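Local coordinates for protein acetyltransferase (Agrobacterium tumefaciens, PDB 2DXQ) that is a putative acetyltransferase of the GNAT family, probably transferring an acetyl group from acetyl-CoA to an acceptor not yet identified, at residues D4-R9 with R96-T101; E85-L90 with A131-C136; G14-L19 with L33-A38; V71-L74 with P80-F83; V118-G123 with C136-N141. One frame throughout, in Å; residues are numbered along the deposited sequence.

Overall arrangement
The contacts sample the GNAT fold from its first strand to the start of its last; distances here run centre to centre. Contact 1 holds the loop that probably receives the acetyl-CoA pyrophosphate, where a phosphate is bound. Contact 2 lies about 13 Å away, and its F132 packs on that loop. Contact 5 is about 9 Å from contact 2, shares C136 with it, and packs F138 against strand 117-122. Contact 4 is about 16 Å from contact 5; a probable hydrogen bond from M119 N to A82 O joins the two strands. Contact 3 is peripheral, about 21 Å from contact 1, but is tied to it by the R9-D15 salt bridge. Contacts 2 to 5 all touch the second subunit.

Contact 1 (D4-R9 with R96-T101). With PO4 (phosphate ion), chain C; PO4 (phosphate ion), chain F.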
# COMPACT_ATOMS: atom_id res chain seq x y z
N ASP A 4 10.70 9.73 -28.86
CA ASP A 4 11.89 8.84 -28.96
C ASP A 4 11.48 7.36 -28.96
O ASP A 4 10.31 7.01 -28.71
CB ASP A 4 12.89 9.14 -27.84
CG ASP A 4 14.36 8.98 -28.29
OD1 ASP A 4 14.67 8.22 -29.25
OD2 ASP A 4 15.24 9.61 -27.65
N ALA A 5 12.44 6.49 -29.24
CA ALA A 5 12.20 5.06 -29.40
C ALA A 5 11.95 4.37 -28.06
O ALA A 5 11.24 3.38 -28.00
CB ALA A 5 13.37 4.41 -30.10
N ILE A 6 12.59 4.87 -27.01
CA ILE A 6 12.40 4.32 -25.67
C ILE A 6 12.11 5.49 -24.76
O ILE A 6 12.86 6.48 -24.75
CB ILE A 6 13.63 3.52 -25.16
CG1 ILE A 6 13.85 2.26 -26.00
CG2 ILE A 6 13.47 3.14 -23.66
CD1 ILE A 6 15.15 1.56 -25.75
N SER A 7 11.03 5.39 -23.99
CA SER A 7 10.73 6.43 -23.03
C SER A 7 10.19 5.87 -21.71
O SER A 7 9.93 4.67 -21.59
CB SER A 7 9.77 7.44 -23.63
OG SER A 7 9.68 8.56 -22.78
N LEU A 8 10.03 6.76 -20.75
CA LEU A 8 9.55 6.44 -19.41
C LEU A 8 8.76 7.66 -18.98
O LEU A 8 9.28 8.78 -19.03
CB LEU A 8 10.77 6.23 -18.51
CG LEU A 8 10.57 6.15 -17.00
CD1 LEU A 8 10.03 4.80 -16.62
CD2 LEU A 8 11.91 6.39 -16.33
N ARG A 9 7.52 7.46 -18.55
CA ARG A 9 6.65 8.56 -18.14
C ARG A 9 5.50 8.05 -17.29
O ARG A 9 5.28 6.84 -17.22
CB ARG A 9 6.10 9.27 -19.37
CG ARG A 9 5.43 8.35 -20.37
CD ARG A 9 4.84 9.14 -21.54
NE ARG A 9 4.21 8.25 -22.51
CZ ARG A 9 3.00 7.73 -22.37
NH1 ARG A 9 2.28 8.00 -21.28
NH2 ARG A 9 2.50 6.94 -23.31
N ARG A 96 15.38 -7.30 -21.00
CA ARG A 96 15.72 -6.04 -21.68
C ARG A 96 15.80 -4.86 -20.71
O ARG A 96 16.30 -3.79 -21.07
CB ARG A 96 14.76 -5.73 -22.83
CG ARG A 96 14.65 -6.84 -23.86
CD ARG A 96 15.98 -7.09 -24.58
NE ARG A 96 15.82 -8.08 -25.65
CZ ARG A 96 16.80 -8.50 -26.45
NH1 ARG A 96 18.04 -8.03 -26.31
NH2 ARG A 96 16.54 -9.41 -27.38
N GLY A 97 15.30 -5.05 -19.49
CA GLY A 97 15.48 -4.03 -18.47
C GLY A 97 14.31 -3.08 -18.23
O GLY A 97 14.39 -2.26 -17.33
N TYR A 98 13.24 -3.21 -19.02
CA TYR A 98 12.13 -2.25 -18.93
C TYR A 98 11.46 -2.30 -17.56
O TYR A 98 11.08 -1.26 -17.02
CB TYR A 98 11.08 -2.53 -20.00
CG TYR A 98 11.52 -2.27 -21.43
CD1 TYR A 98 11.99 -1.02 -21.82
CD2 TYR A 98 11.40 -3.26 -22.39
CE1 TYR A 98 12.35 -0.77 -23.16
CE2 TYR A 98 11.78 -3.02 -23.73
CZ TYR A 98 12.25 -1.78 -24.10
OH TYR A 98 12.60 -1.55 -25.42
N GLY A 99 11.26 -3.50 -17.02
CA GLY A 99 10.75 -3.64 -15.64
C GLY A 99 11.64 -2.94 -14.60
O GLY A 99 11.15 -2.20 -13.74
N ARG A 100 12.94 -3.18 -14.67
CA ARG A 100 13.88 -2.53 -13.75
C ARG A 100 13.79 -1.01 -13.88
O ARG A 100 13.78 -0.30 -12.88
CB ARG A 100 15.32 -3.06 -13.94
CG ARG A 100 16.30 -2.76 -12.77
CD ARG A 100 17.33 -3.93 -12.57
NE ARG A 100 17.49 -4.52 -13.86
CZ ARG A 100 17.34 -5.77 -14.25
NH1 ARG A 100 17.10 -6.83 -13.45
NH2 ARG A 100 17.52 -5.93 -15.53
N THR A 101 13.68 -0.51 -15.12
CA THR A 101 13.61 0.94 -15.33
C THR A 101 12.39 1.52 -14.61
O THR A 101 12.50 2.51 -13.88
CB THR A 101 13.53 1.31 -16.82
OG1 THR A 101 14.68 0.78 -17.50
CG2 THR A 101 13.50 2.84 -16.99
P PO4 C . 13.20 -6.69 -16.91
O1 PO4 C . 14.17 -7.29 -17.88
O2 PO4 C . 12.98 -7.78 -15.84
O3 PO4 C . 13.80 -5.48 -16.25
O4 PO4 C . 11.87 -6.41 -17.54
P PO4 F . 15.79 -0.15 -21.47
O1 PO4 F . 14.86 0.65 -20.58
O2 PO4 F . 16.80 0.77 -22.15
O3 PO4 F . 16.50 -1.19 -20.64
O4 PO4 F . 15.04 -0.88 -22.55
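I6 meets the Y98 ring at its edge, the two side chains crossing at about a right angle. I6 CG2 lies near the ring plane, 4.1 Å from Y98 CE1. The longer branch reaches further out, so that I6 CD1 comes 4.0 Å from Y98 OH. That hydroxyl has its polar partner in E58 of strand 51-58, which fixes the far end of the ring. The second pair is L8 with T101, whose side chains cross obliquely. Both methyls of L8 rest on the T101 methyl, with L8 CD2 3.9 Å from T101 CG2. T101 CG2 can reach them because it stands anti to the backbone N, while OG1 is turned beside that N (chi1 -58°). T101 OG1 is then 3.1 Å from O1 of the chain F phosphate. Its single proton could go there or to G97 O.

The loop and the start of helix 98-112 fit the acetyl-CoA pyrophosphate-binding motif of GNAT enzymes, R/Q-x-x-G-x-G/A, with G97 and G99 as its glycines. G97 is also the N-cap. The chain C phosphate, probably from the crystallisation liquor, sits against this helix end and is consistent with a mimic of the cofactor phosphate. Backbone N-H groups grip three of its oxygens: G97 N holds O1 at 3.0 Å, G99 N holds O4, and R100 N holds O3 at 2.9 Å (160°). O3 also lies over one face of the R100 guanidinium, 3.8 Å from its plane and off-centre. Its NH1 is hydrogen-bonded to S135 OG.

Contact 2 (E85-L90 with A131-C136)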
# COMPACT_ATOMS: atom_id res chain seq x y z
N GLU A 85 2.97 -1.37 -6.70
CA GLU A 85 2.03 -2.43 -7.04
C GLU A 85 1.90 -2.64 -8.54
O GLU A 85 2.33 -1.81 -9.34
CB GLU A 85 0.64 -2.11 -6.46
CG GLU A 85 0.41 -2.73 -5.07
CD GLU A 85 0.40 -4.24 -5.11
OE1 GLU A 85 0.33 -4.81 -6.23
OE2 GLU A 85 0.49 -4.88 -4.04
N ASN A 86 1.31 -3.77 -8.90
CA ASN A 86 1.00 -4.13 -10.28
C ASN A 86 2.15 -3.92 -11.26
O ASN A 86 2.02 -3.23 -12.28
CB ASN A 86 -0.29 -3.49 -10.75
CG ASN A 86 -1.49 -4.02 -9.99
OD1 ASN A 86 -1.54 -5.21 -9.64
ND2 ASN A 86 -2.44 -3.15 -9.71
N VAL A 87 3.27 -4.53 -10.91
CA VAL A 87 4.44 -4.47 -11.78
C VAL A 87 4.33 -5.56 -12.85
O VAL A 87 4.13 -6.73 -12.52
CB VAL A 87 5.71 -4.70 -10.95
CG1 VAL A 87 6.92 -4.78 -11.84
CG2 VAL A 87 5.87 -3.59 -9.92
N VAL A 88 4.46 -5.17 -14.11
CA VAL A 88 4.43 -6.16 -15.18
C VAL A 88 5.39 -5.84 -16.29
O VAL A 88 5.61 -4.68 -16.63
CB VAL A 88 2.98 -6.50 -15.69
CG1 VAL A 88 2.08 -5.32 -15.74
CG2 VAL A 88 2.98 -7.27 -17.02
N THR A 89 5.98 -6.91 -16.80
CA THR A 89 6.84 -6.90 -17.95
C THR A 89 6.37 -8.02 -18.88
O THR A 89 5.49 -8.81 -18.55
CB THR A 89 8.31 -7.20 -17.55
OG1 THR A 89 8.40 -8.49 -16.91
CG2 THR A 89 8.83 -6.16 -16.61
N LEU A 90 7.02 -8.12 -20.02
CA LEU A 90 6.58 -9.06 -21.04
C LEU A 90 7.53 -10.23 -21.20
O LEU A 90 8.76 -10.01 -21.16
CB LEU A 90 6.47 -8.31 -22.35
CG LEU A 90 5.45 -7.15 -22.35
CD1 LEU A 90 5.49 -6.42 -23.68
CD2 LEU A 90 4.05 -7.65 -22.05
N ALA A 131 14.61 -12.22 -7.21
CA ALA A 131 15.93 -11.69 -7.59
C ALA A 131 15.78 -10.37 -8.34
O ALA A 131 16.59 -9.45 -8.18
CB ALA A 131 16.67 -12.69 -8.48
N PHE A 132 14.74 -10.30 -9.17
CA PHE A 132 14.47 -9.08 -9.93
C PHE A 132 14.24 -7.93 -8.97
O PHE A 132 14.81 -6.86 -9.16
CB PHE A 132 13.26 -9.24 -10.86
CG PHE A 132 12.69 -7.93 -11.34
CD1 PHE A 132 13.37 -7.18 -12.30
CD2 PHE A 132 11.51 -7.42 -10.79
CE1 PHE A 132 12.87 -5.93 -12.73
CE2 PHE A 132 11.00 -6.18 -11.20
CZ PHE A 132 11.67 -5.43 -12.17
N TYR A 133 13.42 -8.14 -7.94
CA TYR A 133 13.17 -7.05 -7.00
C TYR A 133 14.43 -6.65 -6.24
O TYR A 133 14.64 -5.46 -5.98
CB TYR A 133 12.01 -7.37 -6.06
CG TYR A 133 10.67 -7.30 -6.78
CD1 TYR A 133 10.28 -6.12 -7.44
CD2 TYR A 133 9.83 -8.40 -6.83
CE1 TYR A 133 9.06 -6.05 -8.13
CE2 TYR A 133 8.58 -8.34 -7.51
CZ TYR A 133 8.22 -7.16 -8.15
OH TYR A 133 7.02 -7.08 -8.83
N GLU A 134 15.27 -7.62 -5.89
CA GLU A 134 16.54 -7.30 -5.24
C GLU A 134 17.42 -6.45 -6.16
O GLU A 134 18.07 -5.52 -5.70
CB GLU A 134 17.26 -8.58 -4.79
CG GLU A 134 16.51 -9.27 -3.63
CD GLU A 134 17.05 -10.63 -3.27
OE1 GLU A 134 17.78 -11.23 -4.10
OE2 GLU A 134 16.72 -11.12 -2.16
N SER A 135 17.39 -6.74 -7.45
CA SER A 135 18.17 -5.98 -8.43
C SER A 135 17.67 -4.54 -8.59
O SER A 135 18.40 -3.68 -9.11
CB SER A 135 18.18 -6.70 -9.79
OG SER A 135 16.98 -6.53 -10.53
N CYS A 136 16.44 -4.27 -8.13
CA CYS A 136 15.87 -2.92 -8.12
C CYS A 136 16.25 -2.15 -6.87
O CYS A 136 15.93 -0.96 -6.73
CB CYS A 136 14.33 -2.97 -8.23
SG CYS A 136 13.74 -3.60 -9.80
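F132 is the first residue of segment 131-136 to touch V87, through CE2 at 4.4 Å from V87 CG1. The valine methyl approaches this ring obliquely. Y133 follows and makes the closer contact. Its side chain comes from the direction opposite to that of V87 and ends on it: Y133 OH is 3.4 Å from V87 CB and 3.8 Å from each of its two methyls. V87 CG2 lies near the plane of the tyrosine ring, at the edge. F132 CD2 stands off-centre over one face of the same ring. In several GNAT relatives a tyrosine at this place in the fold acts as general acid; whether Y133 does so is not established. S135 turns back on the helix, and its OG donates to F132 O at 2.6 Å. C136 closes the segment with SG off-centre over one face of the F132 ring, 3.6 Å from its plane. The contact thus joins strand 81-88 to helix 127-135. Beside V87 are V103 of helix 98-112 and A66 of strand 61-71. F132 also packs on V103, whereas Y133 lies on L120 and T122 of strand 117-122.

Contact 3 (G14-L19 with L33-A38); sequences GDLPGL and LTTQEA
Just beside T35, which packs on L16 and P17, E37 N donates to T34 OG1 at 3.0 Å and nearly straight (167°). T34 N returns the bond to E37 OE1, also at 3.0 Å. This is a capping box, with T34 as N-cap of helix 35-47. It satisfies E37 N at the start of the helix, and T34 N bonds in return to the glutamate. T35 and A38 lie in the first turn of this helix. Helices 16-26 and 35-47 are the first pair of the GNAT fold. L16 does most of the work between them. Its CG stands anti to the backbone N (chi1 -173°), which carries both methyls across to the other helix. L16 CD2 lies 3.5 Å from T35 O and 3.8 Å from T35 CG2, the two side chains sliding past each other in opposite directions. Both leucine methyls also meet A38 CB, each at 4.1 Å. F42, one turn beyond A38, also packs on L16. L74 of the second subunit covers L16 and A38. D15, just before L16, is held by a salt bridge to R9. P17 leans its ring on the threonine hydroxyl, with P17 CG 3.5 Å from T35 OG1.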
# COMPACT_ATOMS: atom_id res chain seq x y z
N GLY A 14 -4.84 8.57 -22.83
CA GLY A 14 -4.71 7.64 -23.96
C GLY A 14 -4.01 6.32 -23.69
O GLY A 14 -3.94 5.46 -24.57
N ASP A 15 -3.51 6.14 -22.48
CA ASP A 15 -2.71 4.95 -22.16
C ASP A 15 -3.52 3.74 -21.73
O ASP A 15 -2.99 2.66 -21.56
CB ASP A 15 -1.67 5.29 -21.09
CG ASP A 15 -0.58 6.20 -21.62
OD1 ASP A 15 -0.13 5.98 -22.76
OD2 ASP A 15 -0.20 7.15 -20.91
N LEU A 16 -4.83 3.93 -21.56
CA LEU A 16 -5.65 2.87 -21.00
C LEU A 16 -5.63 1.56 -21.79
O LEU A 16 -5.44 0.50 -21.17
CB LEU A 16 -7.08 3.38 -20.70
CG LEU A 16 -8.00 2.41 -19.96
CD1 LEU A 16 -7.34 1.83 -18.70
CD2 LEU A 16 -9.33 3.13 -19.62
N PRO A 17 -5.83 1.59 -23.14
CA PRO A 17 -5.76 0.32 -23.88
C PRO A 17 -4.44 -0.45 -23.65
O PRO A 17 -4.46 -1.66 -23.39
CB PRO A 17 -5.88 0.77 -25.35
CG PRO A 17 -6.67 2.01 -25.28
CD PRO A 17 -6.18 2.71 -24.03
N GLY A 18 -3.32 0.27 -23.71
CA GLY A 18 -1.99 -0.33 -23.51
C GLY A 18 -1.78 -0.91 -22.12
O GLY A 18 -1.21 -1.99 -21.97
N LEU A 19 -2.26 -0.19 -21.11
CA LEU A 19 -2.21 -0.66 -19.72
C LEU A 19 -3.05 -1.90 -19.53
O LEU A 19 -2.63 -2.84 -18.86
CB LEU A 19 -2.72 0.43 -18.78
CG LEU A 19 -1.71 1.52 -18.42
CD1 LEU A 19 -2.43 2.63 -17.67
CD2 LEU A 19 -0.58 0.91 -17.60
N LEU A 33 -11.18 -6.56 -19.58
CA LEU A 33 -11.94 -5.31 -19.48
C LEU A 33 -11.72 -4.48 -20.73
O LEU A 33 -10.60 -4.37 -21.21
CB LEU A 33 -11.48 -4.49 -18.28
CG LEU A 33 -11.71 -5.05 -16.89
CD1 LEU A 33 -11.18 -4.06 -15.87
CD2 LEU A 33 -13.19 -5.32 -16.64
N THR A 34 -12.79 -3.89 -21.25
CA THR A 34 -12.65 -2.95 -22.36
C THR A 34 -12.22 -1.59 -21.81
O THR A 34 -12.34 -1.32 -20.62
CB THR A 34 -13.97 -2.81 -23.12
OG1 THR A 34 -14.94 -2.20 -22.25
CG2 THR A 34 -14.46 -4.18 -23.56
N THR A 35 -11.72 -0.74 -22.70
CA THR A 35 -11.39 0.62 -22.34
C THR A 35 -12.62 1.32 -21.72
O THR A 35 -12.50 2.08 -20.75
CB THR A 35 -10.84 1.36 -23.58
OG1 THR A 35 -9.66 0.67 -24.04
CG2 THR A 35 -10.46 2.77 -23.25
N GLN A 36 -13.80 1.02 -22.26
CA GLN A 36 -15.03 1.62 -21.74
C GLN A 36 -15.33 1.16 -20.31
O GLN A 36 -15.63 1.99 -19.45
CB GLN A 36 -16.23 1.32 -22.66
CG GLN A 36 -16.19 2.09 -23.98
CD GLN A 36 -15.12 1.58 -24.92
OE1 GLN A 36 -14.81 0.39 -24.93
NE2 GLN A 36 -14.53 2.48 -25.72
N GLU A 37 -15.25 -0.15 -20.08
CA GLU A 37 -15.48 -0.74 -18.74
C GLU A 37 -14.49 -0.22 -17.71
O GLU A 37 -14.82 -0.09 -16.52
CB GLU A 37 -15.38 -2.27 -18.80
CG GLU A 37 -16.60 -2.94 -19.45
CD GLU A 37 -16.40 -4.41 -19.73
OE1 GLU A 37 -15.24 -4.86 -19.90
OE2 GLU A 37 -17.43 -5.13 -19.83
N ALA A 38 -13.27 0.07 -18.17
CA ALA A 38 -12.19 0.45 -17.27
C ALA A 38 -12.08 1.95 -17.06
O ALA A 38 -11.32 2.39 -16.20
CB ALA A 38 -10.84 -0.15 -17.77

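Contact 4 (V71-L74 with P80-F83)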
# COMPACT_ATOMS: atom_id res chain seq x y z
N VAL A 71 1.81 7.68 0.50
CA VAL A 71 0.80 7.72 1.57
C VAL A 71 1.22 8.72 2.65
O VAL A 71 2.32 8.62 3.18
CB VAL A 71 0.63 6.33 2.23
CG1 VAL A 71 -0.59 6.32 3.18
CG2 VAL A 71 0.49 5.21 1.17
N PRO A 72 0.33 9.67 3.02
CA PRO A 72 0.65 10.58 4.12
C PRO A 72 0.69 9.82 5.45
O PRO A 72 -0.07 8.85 5.64
CB PRO A 72 -0.51 11.58 4.10
CG PRO A 72 -1.63 10.87 3.46
CD PRO A 72 -1.02 9.89 2.48
N ASN A 73 1.55 10.29 6.37
CA ASN A 73 1.94 9.52 7.55
C ASN A 73 2.50 10.40 8.67
O ASN A 73 3.25 11.34 8.40
CB ASN A 73 2.98 8.47 7.15
CG ASN A 73 3.42 7.60 8.30
OD1 ASN A 73 2.62 6.93 8.94
ND2 ASN A 73 4.72 7.60 8.55
N LEU A 74 2.16 10.08 9.92
CA LEU A 74 2.62 10.84 11.10
C LEU A 74 3.83 10.23 11.83
O LEU A 74 4.49 10.91 12.64
CB LEU A 74 1.46 11.04 12.08
CG LEU A 74 0.42 12.07 11.67
CD1 LEU A 74 -0.90 11.86 12.42
CD2 LEU A 74 0.96 13.48 11.89
N PRO A 80 6.13 10.52 4.64
CA PRO A 80 5.25 9.58 3.96
C PRO A 80 5.95 8.24 3.73
O PRO A 80 7.17 8.12 3.90
CB PRO A 80 4.92 10.29 2.63
CG PRO A 80 6.13 11.16 2.39
CD PRO A 80 6.52 11.64 3.76
N TYR A 81 5.18 7.21 3.39
CA TYR A 81 5.79 5.97 2.94
C TYR A 81 5.09 5.58 1.65
O TYR A 81 4.06 6.15 1.28
CB TYR A 81 5.69 4.85 4.00
CG TYR A 81 4.28 4.62 4.46
CD1 TYR A 81 3.79 5.27 5.60
CD2 TYR A 81 3.43 3.76 3.77
CE1 TYR A 81 2.48 5.08 6.02
CE2 TYR A 81 2.11 3.57 4.17
CZ TYR A 81 1.64 4.23 5.30
OH TYR A 81 0.35 4.03 5.72
N ALA A 82 5.63 4.58 0.96
CA ALA A 82 5.07 4.23 -0.33
C ALA A 82 4.99 2.73 -0.52
O ALA A 82 5.76 1.98 0.09
CB ALA A 82 5.91 4.84 -1.45
N PHE A 83 4.05 2.31 -1.37
CA PHE A 83 4.01 0.95 -1.89
C PHE A 83 4.19 0.99 -3.39
O PHE A 83 3.81 1.98 -4.06
CB PHE A 83 2.65 0.31 -1.64
CG PHE A 83 2.32 0.11 -0.19
CD1 PHE A 83 2.73 -1.03 0.46
CD2 PHE A 83 1.58 1.06 0.49
CE1 PHE A 83 2.41 -1.23 1.81
CE2 PHE A 83 1.24 0.87 1.83
CZ PHE A 83 1.66 -0.28 2.49
O HOH W 1 -0.56 6.31 6.90
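V71 and Y81 form an antiparallel hydrogen-bonded pair, where strand 61-71 ends and strand 81-88 begins. The two are neighbours in the central GNAT sheet, and the link between them carries the short helix 75-78. V71 N donates to Y81 O at 2.8 Å, nearly in line with the carbonyl. The return bond, Y81 N to V71 O, is longer at 3.2 Å. P80 also crowds this carbonyl, with its CB 3.1 Å from V71 O.

Y81 CG sits between the backbone N and the carbonyl carbon (chi1 54°), which folds the ring back over V71. The result is a CH-pi contact: V71 CB lies 4.0 Å from the ring centroid, 24° off the normal. N73 comes to the ring edge instead. Its amide is turned 75° from the ring plane, and its OD1 is 3.5 Å from Y81 CE1. V71 CG2 meets the edge of the F83 ring, 4.3 Å from CD2.

Further out, N73 ND2 is held by T75 OG1 and R79 O, which fixes the amide. F83 stacks on F83 of the second subunit, and M119 of strand 117-122, present as selenomethionine, packs against both Y81 and F83. A water links the phenol to the loop after strand 61-71: it is 2.7 Å from Y81 OH and donates to P72 O at 2.9 Å.

Contact 5 (V118-G123 with C136-N141)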
# COMPACT_ATOMS: atom_id res chain seq x y z
N VAL A 118 9.98 2.39 0.92
CA VAL A 118 9.11 1.93 -0.15
C VAL A 118 8.93 0.42 0.04
O VAL A 118 9.92 -0.28 0.20
CB VAL A 118 9.71 2.23 -1.55
CG1 VAL A 118 8.74 1.77 -2.65
CG2 VAL A 118 9.97 3.73 -1.69
N MSE A 119 7.69 -0.05 0.01
CA MSE A 119 7.40 -1.47 0.26
C MSE A 119 6.77 -2.14 -0.96
O MSE A 119 6.12 -1.48 -1.77
CB MSE A 119 6.44 -1.59 1.45
CG MSE A 119 7.08 -1.18 2.76
SE MSE A 119 5.72 -1.04 4.15
CE MSE A 119 4.89 0.58 3.55
N LEU A 120 6.91 -3.45 -1.04
CA LEU A 120 6.32 -4.20 -2.13
C LEU A 120 6.05 -5.61 -1.65
O LEU A 120 6.88 -6.17 -0.95
CB LEU A 120 7.27 -4.21 -3.34
CG LEU A 120 6.77 -4.98 -4.56
CD1 LEU A 120 7.18 -4.28 -5.85
CD2 LEU A 120 7.28 -6.42 -4.53
N LEU A 121 4.89 -6.15 -2.02
CA LEU A 121 4.51 -7.51 -1.70
C LEU A 121 4.29 -8.29 -2.98
O LEU A 121 3.57 -7.84 -3.88
CB LEU A 121 3.22 -7.54 -0.88
CG LEU A 121 3.36 -7.21 0.60
CD1 LEU A 121 2.10 -7.66 1.35
CD2 LEU A 121 4.57 -7.91 1.17
N THR A 122 4.91 -9.45 -3.09
CA THR A 122 4.72 -10.27 -4.27
C THR A 122 4.28 -11.68 -3.88
O THR A 122 4.64 -12.20 -2.83
CB THR A 122 5.94 -10.24 -5.21
OG1 THR A 122 5.62 -10.91 -6.43
CG2 THR A 122 7.16 -10.89 -4.57
N GLY A 123 3.43 -12.27 -4.70
CA GLY A 123 2.87 -13.58 -4.36
C GLY A 123 3.49 -14.58 -5.29
O GLY A 123 3.10 -15.76 -5.34
N CYS A 136 16.44 -4.27 -8.13
CA CYS A 136 15.87 -2.92 -8.12
C CYS A 136 16.25 -2.15 -6.87
O CYS A 136 15.93 -0.96 -6.73
CB CYS A 136 14.33 -2.97 -8.23
SG CYS A 136 13.74 -3.60 -9.80
N GLY A 137 16.92 -2.83 -5.93
CA GLY A 137 17.33 -2.19 -4.68
C GLY A 137 16.53 -2.62 -3.46
O GLY A 137 16.87 -2.26 -2.32
N PHE A 138 15.45 -3.38 -3.67
CA PHE A 138 14.67 -3.91 -2.54
C PHE A 138 15.45 -4.95 -1.74
O PHE A 138 16.26 -5.71 -2.30
CB PHE A 138 13.38 -4.58 -3.02
CG PHE A 138 12.29 -3.62 -3.42
CD1 PHE A 138 11.58 -2.90 -2.45
CD2 PHE A 138 11.95 -3.45 -4.76
CE1 PHE A 138 10.54 -2.02 -2.81
CE2 PHE A 138 10.90 -2.57 -5.12
CZ PHE A 138 10.21 -1.86 -4.16
N VAL A 139 15.20 -5.00 -0.44
CA VAL A 139 15.72 -6.06 0.41
C VAL A 139 14.54 -6.90 0.90
O VAL A 139 13.47 -6.36 1.24
CB VAL A 139 16.49 -5.47 1.61
CG1 VAL A 139 17.09 -6.58 2.45
CG2 VAL A 139 17.56 -4.52 1.13
N GLN A 140 14.71 -8.23 0.91
CA GLN A 140 13.65 -9.11 1.40
C GLN A 140 13.78 -9.22 2.93
O GLN A 140 14.27 -10.23 3.47
CB GLN A 140 13.71 -10.47 0.69
CG GLN A 140 12.40 -11.26 0.70
CD GLN A 140 12.08 -11.85 2.06
OE1 GLN A 140 12.74 -12.81 2.49
NE2 GLN A 140 11.10 -11.28 2.76
N ASN A 141 13.35 -8.17 3.62
CA ASN A 141 13.49 -8.12 5.07
C ASN A 141 12.20 -7.82 5.80
O ASN A 141 12.21 -7.40 6.96
CB ASN A 141 14.59 -7.14 5.49
CG ASN A 141 14.32 -5.72 5.03
OD1 ASN A 141 13.23 -5.40 4.54
ND2 ASN A 141 15.33 -4.86 5.18
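F138 carries this contact alone on its side, meeting V118 and L120 of the strand. V118 and L120 each cross the phenylalanine at about a right angle. F138 CZ is 3.9 Å from L120 CB and 4.2 Å from V118 CG1. With its CG beside the backbone N (chi1 -76°), F138 directs the ring toward the V118 and L120 side of strand 117-122. L120 CD1 adds a looser touch on CE2. There is also an off-centre CH-pi contact, with L120 CB 4.3 Å from the ring centroid and 28° off the normal.

A polar group meets the same ring at its rim. V118 O lies in the ring plane, 3.5 Å from F138 CE1, an approach that probably suits the slightly positive C-H edge. No hydrogen bond joins the two segments.

The backbone explains how F138 arrives here. G137 ends the preceding helix in a Schellman motif with positive phi, and F138 N is probably bonded to Y133 O. This is the helix-to-strand passage that follows helix 127-135 in the GNAT fold. Beyond it Q140 is the centre of an inverse gamma turn, where N141 N makes a weak bond to V139 O at 3.0 Å.

V103 and I107 of helix 98-112 also pack on F138. Strand 117-122 pairs antiparallel with a strand of the second subunit, carrying the sheet across the interface, and Q140 NE2 bonds G144 O of that subunit.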